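Local atomic coordinates of putative lipoprotein LppA (PDB entry 2V7S), a protein that is of unknown function but is a putative membrane-attached lipoprotein of Mycobacterium tuberculosis, belonging to a family confined to pathogenic mycobacteria. Residues A74-A79 / A135-E140; S152-N155 / R160-D163. One frame throughout, in Å; residues are numbered along the deposited sequence.

Both contacts lie in the part of the chain built round the six-stranded antiparallel sheet, their centres about 15 Å apart. Interaction 1 pairs helix 59-80 with helix 128-143; interaction 2 joins the loop after strand 149-151 to strand 160-166, at one margin of the sheet. Along the chain they follow in series, interaction 1 closing before interaction 2 begins. Tyr162 connects them: its ring lies against helix 128-143, with CE1 3.5 Å from O of Ala135 and OH 3.2 Å from CB of Arg139, while the hydroxyl is hydrogen-bonded to Glu150 of strand 149-151. Helix 128-143 thus touches both helix 59-80 and strand 160-166, tying the two helices and the sheet into one body.

Interaction 1: A74-A79 / A135-E140; sequences ADRVSA and ANIVRE
Arg76 reaches across to Ile137 and Glu140 in a helix-helix contact that combines an Ile-Val apolar contact with an Arg-Glu salt bridge, where helix 59-80 runs beside helix 128-143. The segments 74-79 and 135-140 are roughly antiparallel, at 150°, with axes 9.5 Å apart, and the CA atoms of Val77 and Ile137 are the nearest pair of the two segments, 6.8 Å apart. Ile137 points at helix 59-80 and carries the apolar half of the contact: its CD1 lies 3.7 Å from the carbonyl O of Arg76 and also touches Val77, whose CG2 is 4.0 Å from the same CD1. The other branch, CG2, turns to Arg76. It packs 3.8 Å from CB of Arg76 and sits over one face of the guanidinium, toward its rim, so this methyl lies against both the start of the arginine side chain and its flat end. A bend at chi3 (66°) brings the end of Arg76 round to Glu140. There NH1 and NH2 both grip a single oxygen, with NH2 of Arg76 2.9 Å from OE1 of Glu140. That oxygen lies in the guanidinium plane and is met nearly along its C-O bond; the guanidinium and carboxylate planes are 14° apart, nearly coplanar. The second carboxylate partner of NH2 is Glu141, so two acids share this arginine. Around the pair, Val77 rests on Phe126 and Ile137 on Ala80, while strand 86-88 takes Ala74 and Ser78 through Trp86 and strand 160-166 meets Val138 through Tyr162.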
loop_
_atom_site.group_PDB
_atom_site.type_symbol
_atom_site.label_atom_id
_atom_site.label_comp_id
_atom_site.label_asym_id
_atom_site.label_seq_id
_atom_site.Cartn_x
_atom_site.Cartn_y
_atom_site.Cartn_z
ATOM N N ALA A 74 3.446 -0.142 37.866
ATOM C CA ALA A 74 4.009 -1.143 38.773
ATOM C C ALA A 74 4.098 -0.571 40.193
ATOM O O ALA A 74 3.781 -1.269 41.155
ATOM C CB ALA A 74 5.392 -1.593 38.251
ATOM N N ASP A 75 4.533 0.683 40.321
ATOM C CA ASP A 75 4.624 1.366 41.627
ATOM C C ASP A 75 3.270 1.527 42.302
ATOM O O ASP A 75 3.139 1.220 43.470
ATOM C CB ASP A 75 5.318 2.737 41.527
ATOM C CG ASP A 75 6.824 2.609 41.532
ATOM O OD1 ASP A 75 7.325 1.601 42.049
ATOM O OD2 ASP A 75 7.518 3.506 41.045
ATOM N N ARG A 76 2.283 1.976 41.557
ATOM C CA ARG A 76 0.917 2.160 42.036
ATOM C C ARG A 76 0.321 0.774 42.413
ATOM O O ARG A 76 -0.374 0.633 43.418
ATOM C CB ARG A 76 0.079 2.816 40.917
ATOM C CG ARG A 76 0.324 4.361 40.679
ATOM C CD ARG A 76 -0.769 4.909 39.767
ATOM N NE ARG A 76 -2.023 4.816 40.518
ATOM C CZ ARG A 76 -3.245 4.820 40.015
ATOM N NH1 ARG A 76 -4.277 4.710 40.842
ATOM N NH2 ARG A 76 -3.444 4.932 38.712
ATOM N N VAL A 77 0.629 -0.242 41.610
ATOM C CA VAL A 77 0.136 -1.599 41.902
ATOM C C VAL A 77 0.723 -2.099 43.210
ATOM O O VAL A 77 -0.001 -2.571 44.085
ATOM C CB VAL A 77 0.380 -2.608 40.743
ATOM C CG1 VAL A 77 0.077 -4.034 41.217
ATOM C CG2 VAL A 77 -0.523 -2.259 39.566
ATOM N N SER A 78 2.034 -1.980 43.343
ATOM C CA SER A 78 2.743 -2.387 44.560
ATOM C C SER A 78 2.291 -1.594 45.786
ATOM O O SER A 78 2.247 -2.138 46.898
ATOM C CB SER A 78 4.242 -2.236 44.360
ATOM O OG SER A 78 4.685 -3.166 43.382
ATOM N N ALA A 79 1.933 -0.327 45.598
ATOM C CA ALA A 79 1.468 0.485 46.723
ATOM C C ALA A 79 0.003 0.206 47.112
ATOM O O ALA A 79 -0.410 0.448 48.251
ATOM C CB ALA A 79 1.705 1.949 46.464
ATOM N N ALA A 135 -5.621 -4.507 37.827
ATOM C CA ALA A 135 -6.214 -4.313 36.489
ATOM C C ALA A 135 -6.886 -2.910 36.360
ATOM O O ALA A 135 -6.858 -2.289 35.295
ATOM C CB ALA A 135 -7.237 -5.424 36.191
ATOM N N ASN A 136 -7.514 -2.452 37.449
ATOM C CA ASN A 136 -8.102 -1.118 37.490
ATOM C C ASN A 136 -7.028 -0.036 37.362
ATOM O O ASN A 136 -7.223 0.991 36.718
ATOM C CB ASN A 136 -8.900 -0.893 38.772
ATOM C CG ASN A 136 -9.669 0.412 38.734
ATOM O OD1 ASN A 136 -10.461 0.634 37.817
ATOM N ND2 ASN A 136 -9.393 1.313 39.691
ATOM N N ILE A 137 -5.888 -0.275 37.977
ATOM C CA ILE A 137 -4.788 0.664 37.854
ATOM C C ILE A 137 -4.263 0.681 36.419
ATOM O O ILE A 137 -4.040 1.753 35.857
ATOM C CB ILE A 137 -3.663 0.368 38.885
ATOM C CG1 ILE A 137 -4.161 0.670 40.298
ATOM C CG2 ILE A 137 -2.422 1.206 38.584
ATOM C CD1 ILE A 137 -3.415 -0.147 41.401
ATOM N N VAL A 138 -4.103 -0.501 35.819
ATOM C CA VAL A 138 -3.678 -0.587 34.399
ATOM C C VAL A 138 -4.686 0.161 33.528
ATOM O O VAL A 138 -4.305 0.955 32.655
ATOM C CB VAL A 138 -3.510 -2.062 33.888
ATOM C CG1 VAL A 138 -3.146 -2.100 32.409
ATOM C CG2 VAL A 138 -2.442 -2.822 34.680
ATOM N N ARG A 139 -5.978 -0.084 33.776
ATOM C CA ARG A 139 -7.025 0.601 33.035
ATOM C C ARG A 139 -6.918 2.111 33.124
ATOM O O ARG A 139 -7.024 2.777 32.108
ATOM C CB ARG A 139 -8.408 0.153 33.501
ATOM C CG ARG A 139 -9.558 0.759 32.694
ATOM C CD ARG A 139 -10.900 0.482 33.344
ATOM N NE ARG A 139 -11.052 1.192 34.610
ATOM C CZ ARG A 139 -11.226 2.510 34.713
ATOM N NH1 ARG A 139 -11.367 3.061 35.912
ATOM N NH2 ARG A 139 -11.244 3.280 33.622
ATOM N N GLU A 140 -6.723 2.641 34.329
ATOM C CA GLU A 140 -6.589 4.085 34.519
ATOM C C GLU A 140 -5.440 4.675 33.725
ATOM O O GLU A 140 -5.600 5.734 33.101
ATOM C CB GLU A 140 -6.427 4.420 35.992
ATOM C CG GLU A 140 -7.718 4.321 36.786
ATOM C CD GLU A 140 -7.508 4.564 38.254
ATOM O OE1 GLU A 140 -6.338 4.759 38.673
ATOM O OE2 GLU A 140 -8.512 4.573 38.989
#

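Interaction 2: S152-N155 / R160-D163; sequences SLFN and RDYD
Asp161 is bonded twice to segment 152-155: its carbonyl O accepts from Ser152 and its N donates to Phe154. Ser152 OG, swung away from its own N (chi1 176°), lies 2.7 Å from O of Asp161 and comes in from 26° outside the carbonyl plane. On the amide side, N of Asp161 donates to O of Phe154 at 3.2 Å, a bent bond (N-H...O 138°). The two ends of one residue are therefore held by side chain and backbone in turn. Beside them, Leu153 and the Asp161 side chain point the same way, CB of Leu153 lying 3.5 Å from OD2 of Asp161. The Phe154 ring approaches Asp161 obliquely, its CE1 3.5 Å from CB of Asp161, and carries CB of Leu153 over one of its faces. Farther along, a single backbone bridge pairs Asn155 with Arg160; ND2 of Asn155 lies 3.4 Å from CG of Arg160, against the extended aliphatic chain. The contact is the loop end of the beta-hairpin of strands 149-151 and 160-166, at a margin of the six-stranded sheet, where the pairing becomes less regular. Strand 169-175, on the other side of strand 160-166, supplies the second shell. Arg172 forms a salt bridge with OD2 of Asp161 and also touches Leu153, while Leu174 takes both Phe154 and Asp161. Arg160 is steadied elsewhere: its NE donates to the carbonyl O of Phe126, and its side chain packs on Ala128 and Phe131 of helix 128-143, about 4 Å from a bound glycerol that probably came from the crystallisation liquor.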
loop_
_atom_site.group_PDB
_atom_site.type_symbol
_atom_site.label_atom_id
_atom_site.label_comp_id
_atom_site.label_asym_id
_atom_site.label_seq_id
_atom_site.Cartn_x
_atom_site.Cartn_y
_atom_site.Cartn_z
ATOM N N SER A 152 -10.203 -10.167 28.475
ATOM C CA SER A 152 -9.575 -11.168 29.336
ATOM C C SER A 152 -9.751 -12.539 28.669
ATOM O O SER A 152 -10.878 -12.965 28.401
ATOM C CB SER A 152 -10.211 -11.156 30.732
ATOM O OG SER A 152 -9.693 -12.188 31.590
ATOM N N LEU A 153 -8.639 -13.214 28.371
ATOM C CA LEU A 153 -8.683 -14.596 27.853
ATOM C C LEU A 153 -9.062 -15.610 28.923
ATOM O O LEU A 153 -9.490 -16.719 28.589
ATOM C CB LEU A 153 -7.346 -14.993 27.194
ATOM C CG LEU A 153 -6.954 -14.273 25.892
ATOM C CD1 LEU A 153 -5.549 -14.680 25.441
ATOM C CD2 LEU A 153 -7.978 -14.502 24.767
ATOM N N PHE A 154 -8.899 -15.228 30.197
ATOM C CA PHE A 154 -9.260 -16.062 31.380
ATOM C C PHE A 154 -9.091 -15.278 32.696
ATOM O O PHE A 154 -8.419 -14.275 32.707
ATOM C CB PHE A 154 -8.410 -17.345 31.439
ATOM C CG PHE A 154 -6.989 -17.159 30.958
ATOM C CD1 PHE A 154 -6.086 -16.365 31.668
ATOM C CD2 PHE A 154 -6.557 -17.773 29.791
ATOM C CE1 PHE A 154 -4.779 -16.193 31.222
ATOM C CE2 PHE A 154 -5.257 -17.615 29.339
ATOM C CZ PHE A 154 -4.361 -16.811 30.056
ATOM N N ASN A 155 -9.701 -15.739 33.797
ATOM C CA ASN A 155 -9.483 -15.132 35.144
ATOM C C ASN A 155 -9.796 -16.057 36.337
ATOM O O ASN A 155 -10.910 -16.072 36.883
ATOM C CB ASN A 155 -10.215 -13.806 35.311
ATOM C CG ASN A 155 -9.940 -13.167 36.664
ATOM O OD1 ASN A 155 -10.749 -12.407 37.181
ATOM N ND2 ASN A 155 -8.804 -13.475 37.239
ATOM N N ARG A 160 -4.692 -15.519 35.049
ATOM C CA ARG A 160 -5.409 -14.260 35.077
ATOM C C ARG A 160 -4.803 -13.363 34.022
ATOM O O ARG A 160 -3.573 -13.212 33.945
ATOM C CB ARG A 160 -5.370 -13.583 36.455
ATOM C CG ARG A 160 -5.586 -14.525 37.664
ATOM C CD ARG A 160 -5.610 -13.720 38.967
ATOM N NE ARG A 160 -5.587 -14.597 40.149
ATOM C CZ ARG A 160 -6.618 -15.301 40.623
ATOM N NH1 ARG A 160 -7.809 -15.250 40.059
ATOM N NH2 ARG A 160 -6.447 -16.065 41.683
ATOM N N ASP A 161 -5.683 -12.769 33.221
ATOM C CA ASP A 161 -5.279 -11.959 32.082
ATOM C C ASP A 161 -6.172 -10.729 32.068
ATOM O O ASP A 161 -7.397 -10.842 32.274
ATOM C CB ASP A 161 -5.503 -12.749 30.811
ATOM C CG ASP A 161 -4.899 -12.091 29.603
ATOM O OD1 ASP A 161 -4.131 -11.113 29.748
ATOM O OD2 ASP A 161 -5.175 -12.585 28.501
ATOM N N TYR A 162 -5.552 -9.580 31.870
ATOM C CA TYR A 162 -6.265 -8.341 31.656
ATOM C C TYR A 162 -5.562 -7.627 30.534
ATOM O O TYR A 162 -4.376 -7.314 30.633
ATOM C CB TYR A 162 -6.305 -7.447 32.917
ATOM C CG TYR A 162 -7.004 -6.137 32.634
ATOM C CD1 TYR A 162 -6.272 -4.972 32.448
ATOM C CD2 TYR A 162 -8.401 -6.076 32.501
ATOM C CE1 TYR A 162 -6.890 -3.764 32.149
ATOM C CE2 TYR A 162 -9.038 -4.852 32.199
ATOM C CZ TYR A 162 -8.262 -3.712 32.038
ATOM O OH TYR A 162 -8.814 -2.495 31.723
ATOM N N ASP A 163 -6.299 -7.334 29.463
ATOM C CA ASP A 163 -5.663 -6.689 28.318
ATOM C C ASP A 163 -6.551 -5.494 27.929
ATOM O O ASP A 163 -7.778 -5.625 27.906
ATOM C CB ASP A 163 -5.553 -7.725 27.194
ATOM C CG ASP A 163 -4.742 -7.237 26.002
ATOM O OD1 ASP A 163 -5.298 -6.501 25.170
ATOM O OD2 ASP A 163 -3.553 -7.629 25.883
#